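Local atomic coordinates of glutaconate CoA-transferase subunit A (Acidaminococcus fermentans, PDB entry 1POI), a protein that transfers the coenzyme A moiety from acetyl-CoA to (R)-2-hydroxyglutarate and related acids such as glutaconate, a step in glutamate degradation by the hydroxyglutarate pathway. Residues 254-259 with 296-301; 59-64 with 87-92; 153-156 with 162-165; 143-148 with 171-176; 34-39 with 288-293. All coordinates share one frame; numbering follows the deposited sequence.

Contact 1 of 5, residues 254-259 with 296-301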
# COMPACT_ATOMS: atom_id res chain seq x y z
N ASP A 254 16.92 12.05 -5.48
CA ASP A 254 18.15 11.56 -6.07
C ASP A 254 19.37 12.45 -5.71
O ASP A 254 19.19 13.58 -5.20
CB ASP A 254 17.91 11.55 -7.57
CG ASP A 254 18.73 10.53 -8.29
OD1 ASP A 254 19.76 10.10 -7.74
OD2 ASP A 254 18.34 10.15 -9.42
N TYR A 255 20.59 11.98 -5.95
CA TYR A 255 21.73 12.82 -5.62
C TYR A 255 21.76 14.06 -6.49
O TYR A 255 21.27 14.06 -7.60
CB TYR A 255 23.08 12.09 -5.68
CG TYR A 255 23.30 11.04 -6.75
CD1 TYR A 255 22.88 11.22 -8.06
CD2 TYR A 255 23.93 9.84 -6.43
CE1 TYR A 255 23.06 10.21 -9.03
CE2 TYR A 255 24.12 8.84 -7.38
CZ TYR A 255 23.68 9.02 -8.67
OH TYR A 255 23.87 8.00 -9.58
N ASP A 256 22.34 15.12 -5.95
CA ASP A 256 22.45 16.39 -6.63
C ASP A 256 23.82 16.41 -7.28
O ASP A 256 24.76 16.94 -6.71
CB ASP A 256 22.33 17.51 -5.60
CG ASP A 256 22.18 18.85 -6.24
OD1 ASP A 256 22.96 19.15 -7.16
OD2 ASP A 256 21.29 19.62 -5.82
N ASN A 257 23.92 15.84 -8.47
CA ASN A 257 25.17 15.77 -9.21
C ASN A 257 25.92 17.06 -9.52
O ASN A 257 27.16 17.05 -9.60
CB ASN A 257 24.98 15.00 -10.49
CG ASN A 257 25.94 13.88 -10.60
OD1 ASN A 257 26.85 13.92 -11.41
ND2 ASN A 257 25.72 12.81 -9.83
N PRO A 258 25.20 18.14 -9.86
CA PRO A 258 25.92 19.40 -10.13
C PRO A 258 26.66 19.79 -8.84
O PRO A 258 27.89 19.99 -8.84
CB PRO A 258 24.78 20.37 -10.44
CG PRO A 258 23.78 19.50 -11.12
CD PRO A 258 23.78 18.25 -10.27
N PHE A 259 25.92 19.80 -7.73
CA PHE A 259 26.48 20.13 -6.42
C PHE A 259 27.70 19.25 -6.09
O PHE A 259 28.76 19.77 -5.78
CB PHE A 259 25.41 19.97 -5.36
CG PHE A 259 25.77 20.56 -4.05
CD1 PHE A 259 26.79 20.01 -3.27
CD2 PHE A 259 25.09 21.67 -3.56
CE1 PHE A 259 27.12 20.56 -2.03
CE2 PHE A 259 25.41 22.23 -2.32
CZ PHE A 259 26.42 21.67 -1.55
N ALA A 296 13.66 26.48 -4.39
CA ALA A 296 12.54 25.56 -4.57
C ALA A 296 12.66 24.60 -5.73
O ALA A 296 12.90 23.41 -5.52
CB ALA A 296 11.22 26.33 -4.68
N THR A 297 12.56 25.09 -6.96
CA THR A 297 12.61 24.17 -8.11
C THR A 297 13.80 23.21 -8.12
O THR A 297 13.65 22.05 -8.47
CB THR A 297 12.45 24.91 -9.50
OG1 THR A 297 13.67 25.58 -9.86
CG2 THR A 297 11.32 25.93 -9.46
N ARG A 298 14.94 23.65 -7.60
CA ARG A 298 16.14 22.83 -7.59
C ARG A 298 15.94 21.57 -6.81
O ARG A 298 16.48 20.53 -7.18
CB ARG A 298 17.32 23.60 -6.99
CG ARG A 298 18.53 22.72 -6.78
CD ARG A 298 19.84 23.48 -6.63
NE ARG A 298 20.94 22.54 -6.83
CZ ARG A 298 22.21 22.88 -6.99
NH1 ARG A 298 22.56 24.16 -6.97
NH2 ARG A 298 23.14 21.94 -7.16
N LEU A 299 15.23 21.67 -5.69
CA LEU A 299 14.97 20.52 -4.83
C LEU A 299 13.95 19.60 -5.46
O LEU A 299 14.12 18.37 -5.48
CB LEU A 299 14.50 20.99 -3.45
CG LEU A 299 15.55 21.82 -2.70
CD1 LEU A 299 14.97 22.29 -1.41
CD2 LEU A 299 16.85 21.02 -2.50
N ILE A 300 12.91 20.21 -6.03
CA ILE A 300 11.81 19.52 -6.71
C ILE A 300 12.32 18.65 -7.85
O ILE A 300 11.87 17.52 -8.04
CB ILE A 300 10.82 20.53 -7.30
CG1 ILE A 300 10.06 21.22 -6.16
CG2 ILE A 300 9.87 19.83 -8.25
CD1 ILE A 300 8.94 22.15 -6.62
N ASN A 301 13.31 19.14 -8.60
CA ASN A 301 13.83 18.37 -9.72
C ASN A 301 14.76 17.24 -9.34
O ASN A 301 15.45 16.69 -10.18
CB ASN A 301 14.51 19.29 -10.73
CG ASN A 301 13.62 20.45 -11.15
OD1 ASN A 301 14.10 21.44 -11.68
ND2 ASN A 301 12.32 20.32 -10.90
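Arg298 reaches across from helix 296-300 and grips the carboxylate of Asp256 side-on, with NE and NH2 each taking one oxygen. The NH2 bond to Asp256 OD1 is the shorter and straighter, 2.8 Å with an angle of 162° at the hydrogen, and OD1 lies in the guanidinium plane. NE is 3.1 Å from Asp256 OD2, which it meets on the syn lone pair, but here the oxygen is tilted out of the guanidinium plane; the two flat groups are turned 44° against each other. The tight side is the one toward helix 257-266. There Asp256 is the N-cap: its OD1 also accepts from Phe259 N at 3.1 Å, on the same face of the carboxylate that Arg298 NH2 approaches. OD1 thus takes two donors, and OD2 is bonded to both Arg298 NE and His245 NE2. Phe259 CB packs 3.5 Å from Arg298 NH2, while its ring meets His245 and Trp280 edge-to-face. Toward solvent the contact thins out. Arg298, itself partly exposed, crosses with its chain extended from CG to NE, and the exposed Pro258 offers just CB, 4.0 Å from Arg298 NH2.

Contact 2 of 5, residues 59-64 with 87-92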
# COMPACT_ATOMS: atom_id res chain seq x y z
N MET A 59 34.58 16.51 4.81
CA MET A 59 34.41 17.82 5.37
C MET A 59 34.99 17.92 6.78
O MET A 59 35.73 18.86 7.08
CB MET A 59 32.96 18.24 5.28
CG MET A 59 32.51 18.40 3.82
SD MET A 59 30.84 19.02 3.75
CE MET A 59 31.09 20.71 4.03
N LEU A 60 34.74 16.91 7.62
CA LEU A 60 35.26 16.88 8.99
C LEU A 60 36.79 16.87 8.97
O LEU A 60 37.43 17.67 9.66
CB LEU A 60 34.74 15.66 9.75
CG LEU A 60 33.23 15.58 10.01
CD1 LEU A 60 32.85 14.25 10.65
CD2 LEU A 60 32.79 16.77 10.87
N ILE A 61 37.38 15.98 8.18
CA ILE A 61 38.84 15.88 8.08
C ILE A 61 39.47 17.20 7.64
O ILE A 61 40.30 17.77 8.35
CB ILE A 61 39.25 14.78 7.10
CG1 ILE A 61 38.81 13.42 7.62
CG2 ILE A 61 40.74 14.80 6.88
CD1 ILE A 61 39.06 12.31 6.65
N GLY A 62 39.05 17.69 6.47
CA GLY A 62 39.56 18.94 5.93
C GLY A 62 39.42 20.10 6.90
O GLY A 62 40.25 21.00 6.89
N ASN A 63 38.35 20.12 7.69
CA ASN A 63 38.17 21.16 8.70
C ASN A 63 38.93 20.76 9.99
O ASN A 63 38.62 21.23 11.09
CB ASN A 63 36.69 21.35 9.02
CG ASN A 63 35.98 22.23 8.01
OD1 ASN A 63 35.86 23.46 8.20
ND2 ASN A 63 35.46 21.62 6.94
N GLY A 64 39.91 19.87 9.85
CA GLY A 64 40.70 19.41 10.99
C GLY A 64 39.98 18.97 12.26
O GLY A 64 40.54 19.15 13.36
N ARG A 87 42.70 12.46 1.24
CA ARG A 87 44.02 12.03 0.77
C ARG A 87 45.11 13.08 0.92
O ARG A 87 46.29 12.75 0.91
CB ARG A 87 43.97 11.52 -0.67
CG ARG A 87 43.65 12.57 -1.73
CD ARG A 87 44.79 12.69 -2.77
NE ARG A 87 45.03 11.48 -3.56
CZ ARG A 87 44.25 11.05 -4.56
NH1 ARG A 87 43.15 11.74 -4.91
NH2 ARG A 87 44.58 9.96 -5.25
N LYS A 88 44.72 14.34 1.07
CA LYS A 88 45.70 15.41 1.21
C LYS A 88 46.22 15.44 2.64
O LYS A 88 47.43 15.40 2.89
CB LYS A 88 45.10 16.77 0.83
CG LYS A 88 46.13 17.85 0.57
CD LYS A 88 47.28 17.36 -0.31
CE LYS A 88 48.54 17.05 0.51
NZ LYS A 88 49.52 16.22 -0.26
N TRP A 89 45.30 15.50 3.60
CA TRP A 89 45.72 15.51 4.98
C TRP A 89 46.48 14.25 5.34
O TRP A 89 47.46 14.32 6.07
CB TRP A 89 44.53 15.69 5.88
CG TRP A 89 44.10 17.09 5.92
CD1 TRP A 89 43.86 17.90 4.86
CD2 TRP A 89 43.81 17.84 7.10
NE1 TRP A 89 43.43 19.13 5.31
CE2 TRP A 89 43.39 19.12 6.68
CE3 TRP A 89 43.87 17.56 8.47
CZ2 TRP A 89 43.03 20.12 7.58
CZ3 TRP A 89 43.50 18.55 9.37
CH2 TRP A 89 43.09 19.81 8.92
N PHE A 90 46.06 13.10 4.84
CA PHE A 90 46.81 11.90 5.16
C PHE A 90 48.19 11.98 4.50
O PHE A 90 49.21 11.64 5.12
CB PHE A 90 46.09 10.61 4.74
CG PHE A 90 46.89 9.37 5.02
CD1 PHE A 90 47.00 8.89 6.31
CD2 PHE A 90 47.57 8.72 4.01
CE1 PHE A 90 47.79 7.77 6.60
CE2 PHE A 90 48.36 7.59 4.29
CZ PHE A 90 48.47 7.12 5.59
N GLU A 91 48.22 12.43 3.24
CA GLU A 91 49.48 12.58 2.52
C GLU A 91 50.37 13.62 3.19
O GLU A 91 51.59 13.54 3.13
CB GLU A 91 49.22 12.98 1.08
CG GLU A 91 49.25 11.82 0.10
CD GLU A 91 48.79 12.20 -1.31
OE1 GLU A 91 48.71 13.41 -1.64
OE2 GLU A 91 48.50 11.27 -2.09
N ALA A 92 49.76 14.59 3.83
CA ALA A 92 50.52 15.63 4.50
C ALA A 92 51.13 15.12 5.83
O ALA A 92 52.15 15.62 6.29
CB ALA A 92 49.61 16.83 4.77
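Trp89 lays its indole against the end of helix 55-62, where Ile61 and Gly62 receive it. Starting at the root, Trp89 CB sits 4.0 Å from CG2 of Ile61, an apolar touch that continues weakly to Trp89 CG; the two side chains run antiparallel, one past the other. With CG placed beside its own backbone N (chi1 -78°), the ring system is carried out across the turn of the neighbouring helix. Next comes the five-membered ring, where Gly62 CA makes an off-centre CH-pi contact over one face, 4.2 Å from the ring centroid. At its edge Trp89 NE1 gives its hydrogen to Gln270 OE1, while the NE2 of the same amide bonds to Gly62 O; Gln270 thus links indole and helix end. The helix closes here in a Schellman motif: Gly64, with positive phi, is the C-prime residue, Arg65 N bonds to Leu60 O, and Gly64 N bonds to Ile61 O at 2.6 Å. That same Ile61 carbonyl oxygen lies over the indole, on the face that Gly62 CA also meets. It stands toward the rim of the six-membered ring, nearest to Trp89 CZ3 at 3.4 Å. On the other flank of this ring, Trp89 CZ2 approaches Gly62 O at 3.0 Å, obliquely. Lys94 adds a cation-pi contact to the indole.

Contact 3 of 5, residues 153-156 with 162-165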
# COMPACT_ATOMS: atom_id res chain seq x y z
N TYR A 153 46.34 -12.01 16.40
CA TYR A 153 46.17 -13.34 15.80
C TYR A 153 45.93 -14.32 16.94
O TYR A 153 46.71 -14.38 17.89
CB TYR A 153 47.42 -13.79 15.05
CG TYR A 153 47.57 -13.21 13.67
CD1 TYR A 153 46.51 -13.26 12.76
CD2 TYR A 153 48.76 -12.63 13.27
CE1 TYR A 153 46.66 -12.75 11.48
CE2 TYR A 153 48.92 -12.12 11.99
CZ TYR A 153 47.86 -12.18 11.10
OH TYR A 153 48.00 -11.68 9.83
N ILE A 154 44.88 -15.11 16.84
CA ILE A 154 44.59 -16.05 17.91
C ILE A 154 44.27 -17.39 17.29
O ILE A 154 43.86 -17.44 16.15
CB ILE A 154 43.38 -15.58 18.75
CG1 ILE A 154 42.10 -15.59 17.91
CG2 ILE A 154 43.66 -14.19 19.32
CD1 ILE A 154 40.81 -15.43 18.72
N ASP A 155 44.48 -18.45 18.05
CA ASP A 155 44.21 -19.81 17.59
C ASP A 155 42.69 -19.99 17.48
O ASP A 155 41.92 -19.32 18.17
CB ASP A 155 44.72 -20.84 18.60
CG ASP A 155 46.20 -20.67 18.96
OD1 ASP A 155 46.54 -19.65 19.61
OD2 ASP A 155 47.02 -21.56 18.62
N ASN A 156 42.25 -20.87 16.59
CA ASN A 156 40.83 -21.15 16.49
C ASN A 156 40.64 -22.30 17.50
O ASN A 156 41.15 -23.41 17.29
CB ASN A 156 40.48 -21.58 15.06
CG ASN A 156 39.01 -21.92 14.91
OD1 ASN A 156 38.28 -22.01 15.90
ND2 ASN A 156 38.57 -22.10 13.69
N GLU A 162 45.09 -23.79 13.16
CA GLU A 162 44.48 -22.67 12.48
C GLU A 162 44.30 -21.48 13.43
O GLU A 162 43.94 -21.65 14.61
CB GLU A 162 43.13 -23.07 11.86
CG GLU A 162 42.28 -21.87 11.43
CD GLU A 162 41.00 -22.23 10.68
OE1 GLU A 162 41.06 -23.07 9.76
OE2 GLU A 162 39.95 -21.62 10.99
N LYS A 163 44.59 -20.28 12.92
CA LYS A 163 44.46 -19.04 13.66
C LYS A 163 43.54 -18.09 12.89
O LYS A 163 43.40 -18.20 11.66
CB LYS A 163 45.82 -18.36 13.89
CG LYS A 163 46.87 -19.26 14.54
CD LYS A 163 47.94 -18.46 15.30
CE LYS A 163 47.39 -17.91 16.61
NZ LYS A 163 48.44 -17.43 17.57
N VAL A 164 42.88 -17.20 13.63
CA VAL A 164 41.98 -16.21 13.07
C VAL A 164 42.47 -14.82 13.54
O VAL A 164 43.35 -14.71 14.40
CB VAL A 164 40.48 -16.47 13.52
CG1 VAL A 164 40.20 -17.96 13.62
CG2 VAL A 164 40.14 -15.76 14.83
N VAL A 165 41.89 -13.76 12.98
CA VAL A 165 42.26 -12.41 13.33
C VAL A 165 41.18 -11.91 14.27
O VAL A 165 39.99 -11.98 13.94
CB VAL A 165 42.30 -11.51 12.06
CG1 VAL A 165 42.50 -10.04 12.41
CG2 VAL A 165 43.41 -11.98 11.14
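The phenol ring of Tyr153 has Val164 O at its edge, in plane, while CG2 of Val165 comes in obliquely, 3.4 Å from Tyr153 CE1. Tyr153 and Val165 run alongside each other off the same face of the sheet; beyond them the phenol OH bonds to Thr130 OG1. The other flat pair is Asn156 and Glu162, whose amide and carboxylate planes are turned 45° apart. Asn156 ND2 keeps Glu162 OE2 close to its own amide plane, 3.1 Å away, yet meets that oxygen from above the carboxylate. The other oxygen, Glu162 OE1, forms a salt bridge with Lys159 NZ. These groups decorate an antiparallel beta hairpin, strands 152-156 and 162-168, in which Ile154 and Val164 form a hydrogen-bonded pair: Ile154 N to Val164 O is 2.9 Å, and Val164 N to Ile154 O is 2.7 Å. Asn156 N extends the bonding to Glu162 O, also at 2.7 Å. On the face opposite Tyr153, Ile154 CG1 packs 3.7 Å from Val164 CG2; chi1 of 66° puts this CG1 between the backbone N and carbonyl carbon of Ile154. Pro157 and Pro117 of another copy of this subunit pack on Ile154 and Val164 respectively. At the exposed side Lys163 bends at chi3 (74°), which folds its CE over the backbone of 154-155 and leaves NZ 3.6 Å from Asp155 OD1 in a salt bridge.

Contact 4 of 5, residues 143-148 with 171-176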
# COMPACT_ATOMS: atom_id res chain seq x y z
N LEU A 143 46.61 7.47 22.89
CA LEU A 143 45.33 7.98 22.39
C LEU A 143 44.11 7.52 23.15
O LEU A 143 43.91 6.32 23.37
CB LEU A 143 45.12 7.58 20.92
CG LEU A 143 45.75 8.41 19.82
CD1 LEU A 143 45.51 7.76 18.48
CD2 LEU A 143 45.14 9.79 19.87
N ASP A 144 43.26 8.47 23.49
CA ASP A 144 42.01 8.18 24.17
C ASP A 144 41.08 7.80 23.01
O ASP A 144 41.23 8.33 21.92
CB ASP A 144 41.50 9.44 24.89
CG ASP A 144 40.45 9.15 25.97
OD1 ASP A 144 40.43 8.04 26.53
OD2 ASP A 144 39.65 10.07 26.28
N LYS A 145 40.20 6.83 23.24
CA LYS A 145 39.23 6.36 22.24
C LYS A 145 39.77 5.45 21.12
O LYS A 145 39.01 5.09 20.21
CB LYS A 145 38.41 7.52 21.62
CG LYS A 145 37.77 8.47 22.61
CD LYS A 145 36.67 7.80 23.36
CE LYS A 145 36.11 8.67 24.46
NZ LYS A 145 35.09 9.65 23.99
N VAL A 146 41.04 5.07 21.18
CA VAL A 146 41.61 4.18 20.16
C VAL A 146 42.25 2.93 20.79
O VAL A 146 43.06 3.04 21.73
CB VAL A 146 42.67 4.90 19.28
CG1 VAL A 146 43.31 3.92 18.29
CG2 VAL A 146 42.02 6.04 18.52
N PRO A 147 41.86 1.73 20.33
CA PRO A 147 42.39 0.46 20.84
C PRO A 147 43.90 0.47 20.86
O PRO A 147 44.51 1.12 20.01
CB PRO A 147 41.87 -0.54 19.81
CG PRO A 147 40.53 0.01 19.52
CD PRO A 147 40.78 1.49 19.37
N ASP A 148 44.49 -0.24 21.81
CA ASP A 148 45.95 -0.30 21.90
C ASP A 148 46.45 -1.22 20.83
O ASP A 148 47.59 -1.14 20.44
CB ASP A 148 46.43 -0.78 23.26
CG ASP A 148 46.27 0.27 24.36
OD1 ASP A 148 45.84 1.42 24.10
OD2 ASP A 148 46.59 -0.07 25.51
N GLN A 171 33.46 1.14 20.63
CA GLN A 171 32.50 1.71 21.58
C GLN A 171 32.11 3.09 21.06
O GLN A 171 32.84 4.06 21.18
CB GLN A 171 33.14 1.83 22.96
CG GLN A 171 33.58 0.48 23.49
CD GLN A 171 33.99 0.54 24.94
OE1 GLN A 171 33.15 0.72 25.83
NE2 GLN A 171 35.29 0.40 25.19
N VAL A 172 30.92 3.15 20.49
CA VAL A 172 30.44 4.35 19.87
C VAL A 172 29.65 5.25 20.82
O VAL A 172 28.60 4.86 21.33
CB VAL A 172 29.61 3.97 18.61
CG1 VAL A 172 29.17 5.21 17.85
CG2 VAL A 172 30.42 3.01 17.72
N ASP A 173 30.13 6.48 21.00
CA ASP A 173 29.48 7.41 21.89
C ASP A 173 28.21 7.95 21.28
O ASP A 173 27.16 7.91 21.93
CB ASP A 173 30.42 8.56 22.25
CG ASP A 173 31.63 8.10 23.02
OD1 ASP A 173 31.46 7.28 23.95
OD2 ASP A 173 32.75 8.54 22.69
N VAL A 174 28.31 8.51 20.08
CA VAL A 174 27.15 9.07 19.35
C VAL A 174 27.01 8.44 17.95
O VAL A 174 28.01 8.19 17.24
CB VAL A 174 27.24 10.59 19.12
CG1 VAL A 174 25.85 11.19 19.01
CG2 VAL A 174 28.01 11.26 20.21
N ALA A 175 25.77 8.21 17.57
CA ALA A 175 25.46 7.68 16.25
C ALA A 175 24.53 8.70 15.61
O ALA A 175 23.57 9.17 16.27
CB ALA A 175 24.77 6.37 16.38
N ILE A 176 24.84 9.10 14.38
CA ILE A 176 23.99 10.07 13.67
C ILE A 176 23.56 9.45 12.35
O ILE A 176 24.42 9.04 11.55
CB ILE A 176 24.72 11.41 13.43
CG1 ILE A 176 25.11 12.03 14.78
CG2 ILE A 176 23.80 12.37 12.67
CD1 ILE A 176 26.22 13.04 14.74
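Lys145 NZ meets Asp173 OD2 in a salt bridge that ties a type II beta turn, Leu143 to Val146, to the lead-in of strand 174-179 in the parallel sheet of this Rossmann-like CoA-transferase domain. Lys145 occupies the third position of the turn with positive phi, and its side chain takes a folded route to the acid. CG lies beside the backbone N, the chain then kinks at chi2 (-69°), runs straight through chi3, and kinks again at chi4 (83°) to swing the ammonium group onto its partner. Each side chain reaches out to meet the other. Asp173 contributes a shorter arm: its CG also stands beside its own backbone N and anti to the carbonyl carbon, and CB already points toward the turn. The backbones stay well apart, with Lys145 CA and Gln171 CA 8.2 Å from one another, so the bridge is carried by the ends of two side chains. Both ends have other partners. Asp173 OD2 also accepts from His19 N, at the start of the adjoining strand 19-22, and Lys145 NZ makes a weak bond to Gly17 O. Asp18 OD1 lies close to the same Asp173 oxygen; the nearby ammonium probably eases that meeting of like charges. NZ arrives on the syn side of the carboxylate, 30° out of its plane, at 2.9 Å from Asp173 OD2.

Contact 5 of 5, residues 34-39 with 288-293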
# COMPACT_ATOMS: atom_id res chain seq x y z
N ALA A 34 23.23 17.50 9.65
CA ALA A 34 23.91 17.29 10.93
C ALA A 34 25.40 17.55 10.81
O ALA A 34 25.96 18.28 11.62
CB ALA A 34 23.68 15.88 11.43
N VAL A 35 26.07 16.92 9.85
CA VAL A 35 27.49 17.13 9.70
C VAL A 35 27.79 18.62 9.57
O VAL A 35 28.88 19.09 9.90
CB VAL A 35 28.05 16.33 8.52
CG1 VAL A 35 29.44 16.85 8.11
CG2 VAL A 35 28.16 14.90 8.93
N PHE A 36 26.80 19.38 9.14
CA PHE A 36 27.01 20.81 9.03
C PHE A 36 27.06 21.46 10.39
O PHE A 36 27.93 22.29 10.62
CB PHE A 36 25.93 21.46 8.16
CG PHE A 36 26.31 21.56 6.72
CD1 PHE A 36 27.24 20.68 6.17
CD2 PHE A 36 25.77 22.56 5.90
CE1 PHE A 36 27.63 20.78 4.83
CE2 PHE A 36 26.16 22.67 4.56
CZ PHE A 36 27.10 21.78 4.03
N GLU A 37 26.16 21.08 11.28
CA GLU A 37 26.09 21.65 12.62
C GLU A 37 27.31 21.23 13.47
O GLU A 37 27.83 22.02 14.28
CB GLU A 37 24.79 21.25 13.30
CG GLU A 37 24.50 22.06 14.54
CD GLU A 37 23.92 23.45 14.27
OE1 GLU A 37 23.55 23.75 13.11
OE2 GLU A 37 23.78 24.23 15.24
N ILE A 38 27.79 20.01 13.29
CA ILE A 38 28.97 19.56 14.01
C ILE A 38 30.06 20.58 13.69
O ILE A 38 30.61 21.23 14.59
CB ILE A 38 29.37 18.14 13.57
CG1 ILE A 38 28.48 17.11 14.28
CG2 ILE A 38 30.82 17.88 13.82
CD1 ILE A 38 28.65 15.66 13.77
N LEU A 39 30.33 20.81 12.41
CA LEU A 39 31.35 21.79 11.99
C LEU A 39 31.06 23.19 12.53
O LEU A 39 31.90 23.82 13.19
CB LEU A 39 31.43 21.88 10.47
CG LEU A 39 32.15 20.75 9.78
CD1 LEU A 39 32.20 21.03 8.31
CD2 LEU A 39 33.54 20.64 10.34
N ASP A 288 17.27 25.48 7.26
CA ASP A 288 16.33 26.17 6.43
C ASP A 288 17.10 27.06 5.45
O ASP A 288 16.90 26.96 4.25
CB ASP A 288 15.36 26.97 7.29
CG ASP A 288 14.20 26.12 7.80
OD1 ASP A 288 14.20 24.90 7.54
OD2 ASP A 288 13.27 26.66 8.42
N GLU A 289 18.06 27.84 5.96
CA GLU A 289 18.88 28.72 5.13
C GLU A 289 19.55 27.97 4.00
O GLU A 289 19.78 28.53 2.92
CB GLU A 289 19.97 29.39 5.97
CG GLU A 289 19.43 30.37 6.97
CD GLU A 289 20.26 31.62 7.09
OE1 GLU A 289 21.45 31.61 6.71
OE2 GLU A 289 19.70 32.63 7.58
N TYR A 290 19.93 26.74 4.27
CA TYR A 290 20.58 25.92 3.26
C TYR A 290 19.56 25.60 2.16
O TYR A 290 19.84 25.73 0.97
CB TYR A 290 21.11 24.64 3.92
CG TYR A 290 21.77 23.64 3.00
CD1 TYR A 290 23.10 23.79 2.63
CD2 TYR A 290 21.08 22.51 2.54
CE1 TYR A 290 23.73 22.85 1.85
CE2 TYR A 290 21.72 21.56 1.75
CZ TYR A 290 23.04 21.74 1.41
OH TYR A 290 23.69 20.81 0.63
N LEU A 291 18.35 25.22 2.57
CA LEU A 291 17.29 24.88 1.61
C LEU A 291 16.94 26.07 0.74
O LEU A 291 16.85 25.96 -0.49
CB LEU A 291 16.05 24.36 2.34
CG LEU A 291 16.29 23.05 3.11
CD1 LEU A 291 15.01 22.62 3.77
CD2 LEU A 291 16.83 21.95 2.19
N ASN A 292 16.78 27.22 1.38
CA ASN A 292 16.43 28.41 0.66
C ASN A 292 17.52 28.85 -0.31
O ASN A 292 17.25 29.21 -1.45
CB ASN A 292 16.01 29.49 1.63
CG ASN A 292 14.60 29.28 2.12
OD1 ASN A 292 13.86 28.48 1.56
ND2 ASN A 292 14.20 30.01 3.15
N LYS A 293 18.77 28.70 0.12
CA LYS A 293 19.90 29.06 -0.71
C LYS A 293 19.79 28.24 -1.99
O LYS A 293 19.94 28.78 -3.07
CB LYS A 293 21.21 28.72 0.01
CG LYS A 293 22.46 29.05 -0.77
CD LYS A 293 23.38 30.01 -0.01
CE LYS A 293 24.52 30.48 -0.91
NZ LYS A 293 25.32 29.32 -1.42
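Tyr290 sends its ring off helix 287-294 with CG anti to the backbone N (chi1 178°), and Phe36 leans out from helix 32-40 with chi1 at -92°, away from a staggered value; together these rotations bring the two rings into an oblique contact, although the backbones stay 10.0 Å apart between Phe36 CA and Tyr290 CA. The side chains cross at about a right angle, with ring planes 83° apart and centroids separated by 5.4 Å. The approach is oblique for both partners. CE2 of Phe36 is the touching atom on one side; it lies 3.6 Å from Tyr290 CE1 and 3.8 Å from Tyr290 CD1, while Phe36 CZ is farther, 4.2 Å from Tyr290 CE1. Beyond the touching atoms, the hydroxyl of Tyr290 is hydrogen-bonded to His245 ND1, which gives this buried polar atom a partner and helps to hold the phenol end in place. Phe36 is also packed by Met59 of helix 55-62 and Val281 of helix 270-282. The result is a small aromatic contact within a buried apolar cluster, where a helix flanking the parallel sheet of the Rossmann-like domain meets the helices of the C-terminal part.

How the contacts relate
From the N terminus, helix 32-40 opens the longest loop, which contact 5 closes only at 288-293. Nested inside it are contact 2, joining helices 55-62 and 84-92, and contact 4, joining the 143-148 turn to the lead-in of strand 174-179; the hairpin of contact 3 is nested in turn within contact 4. Contact 1 ties the start of helix 257-266 to helix 296-300; closing at 296-301, after 288-293, it crosses contact 5. Contact 5 touches three others: Leu39 packs on Asn63 and Ile38 on Leu60 of contact 2, Ile38 also meets Ile176 of contact 4, and Leu291 meets Leu299 of contact 1. Contact 3 stands apart: the centres of contacts 1 and 3 are about 50 Å apart.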